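Local atomic coordinates of polymerase X (Deinococcus radiodurans, PDB entry 2W9M), a protein that binds zinc and probably extends DNA strands as a family X DNA polymerase, adding deoxyribonucleotides with magnesium as cofactor. Residues E156-Q159 / R160-R164. Sequence-based numbering, arbitrary orientation.
Sequences EARQ and RQSLR
R158 brings the edge of its guanidinium to the amide of Q161, NE donating a hydrogen bond of 3.3 Å to OE1 of Q161. The bond is bent, 149° at the hydrogen, and the donor sits above the carbonyl plane of the amide. The two chains cross at about a right angle, but their flat ends lie only 25° apart. Further out, NH2 of R158 comes to 3.7 Å from OG of S162, which lies at the guanidinium edge and in its plane; no hydrogen bond forms there. At the root of the arginine, CB of R158 packs 3.4 Å from the carbonyl O of R160. A bend at chi2 and another at chi3 (73°) carry the guanidinium over toward Q161 and S162. Here the chain passes from helix 141-157 to strand 161-162: R158 leaves helical geometry, and the strand pairs antiparallel with strand 194-203 through Q161 and V195. With an alanine at this position, OE1 of Q161 would probably lose this donor and the amide one of its holds. Another hold is at NE2, bonded to the carbonyl O of F155 near the end of helix 141-157. S162 N-caps helix 163-176, OG bonding to the backbone N of A165.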
# COMPACT_ATOMS: atom_id res chain seq x y z
N GLU A 156 -7.82 6.30 16.27
CA GLU A 156 -8.45 7.54 16.69
C GLU A 156 -7.48 8.72 16.67
O GLU A 156 -7.90 9.87 16.56
CB GLU A 156 -9.09 7.38 18.07
CG GLU A 156 -10.20 6.34 18.08
CD GLU A 156 -10.99 6.31 19.37
OE1 GLU A 156 -10.37 6.48 20.45
OE2 GLU A 156 -12.22 6.10 19.31
N ALA A 157 -6.19 8.42 16.75
CA ALA A 157 -5.15 9.44 16.67
C ALA A 157 -5.14 10.09 15.28
O ALA A 157 -5.19 11.31 15.16
CB ALA A 157 -3.79 8.84 16.99
N ARG A 158 -5.06 9.25 14.26
CA ARG A 158 -5.08 9.69 12.86
C ARG A 158 -6.23 10.66 12.57
O ARG A 158 -7.34 10.50 13.10
CB ARG A 158 -5.17 8.47 11.94
CG ARG A 158 -3.87 7.72 11.78
CD ARG A 158 -4.04 6.22 12.01
NE ARG A 158 -4.75 5.54 10.93
CZ ARG A 158 -4.20 4.61 10.16
NH1 ARG A 158 -2.94 4.23 10.35
NH2 ARG A 158 -4.93 4.03 9.20
N GLN A 159 -5.97 11.66 11.74
CA GLN A 159 -7.03 12.57 11.31
C GLN A 159 -7.78 11.95 10.14
O GLN A 159 -8.98 12.17 9.97
CB GLN A 159 -6.45 13.92 10.88
CG GLN A 159 -6.43 14.98 11.97
CD GLN A 159 -6.34 16.38 11.41
OE1 GLN A 159 -6.90 16.68 10.35
NE2 GLN A 159 -5.63 17.26 12.11
N ARG A 160 -7.06 11.17 9.35
CA ARG A 160 -7.65 10.46 8.23
C ARG A 160 -7.22 9.00 8.25
O ARG A 160 -6.13 8.67 8.72
CB ARG A 160 -7.26 11.14 6.91
CG ARG A 160 -8.14 12.34 6.55
CD ARG A 160 -7.82 12.88 5.15
NE ARG A 160 -9.00 13.48 4.52
CZ ARG A 160 -9.67 12.95 3.50
NH1 ARG A 160 -9.27 11.80 2.98
NH2 ARG A 160 -10.73 13.56 3.00
N GLN A 161 -8.08 8.12 7.76
CA GLN A 161 -7.82 6.68 7.77
C GLN A 161 -7.26 6.20 6.44
O GLN A 161 -7.44 6.86 5.42
CB GLN A 161 -9.11 5.92 8.09
CG GLN A 161 -9.74 6.30 9.42
CD GLN A 161 -8.80 6.07 10.58
OE1 GLN A 161 -7.97 5.17 10.55
NE2 GLN A 161 -8.93 6.89 11.62
N SER A 162 -6.59 5.06 6.45
CA SER A 162 -6.09 4.46 5.22
C SER A 162 -7.27 3.91 4.43
O SER A 162 -8.30 3.58 5.01
CB SER A 162 -5.07 3.35 5.51
OG SER A 162 -5.69 2.19 6.05
N LEU A 163 -7.12 3.81 3.12
CA LEU A 163 -8.16 3.25 2.28
C LEU A 163 -8.53 1.84 2.73
O LEU A 163 -9.68 1.43 2.62
CB LEU A 163 -7.72 3.21 0.81
CG LEU A 163 -8.71 2.59 -0.18
CD1 LEU A 163 -10.06 3.30 -0.11
CD2 LEU A 163 -8.14 2.63 -1.59
N ARG A 164 -7.55 1.11 3.25
CA ARG A 164 -7.76 -0.26 3.69
C ARG A 164 -8.73 -0.34 4.87
O ARG A 164 -9.71 -1.08 4.82
CB ARG A 164 -6.43 -0.93 4.06
CG ARG A 164 -6.57 -2.37 4.51
CD ARG A 164 -5.29 -2.93 5.13
NE ARG A 164 -4.23 -3.13 4.15
CZ ARG A 164 -3.10 -2.43 4.12
NH1 ARG A 164 -2.88 -1.49 5.03
NH2 ARG A 164 -2.19 -2.68 3.19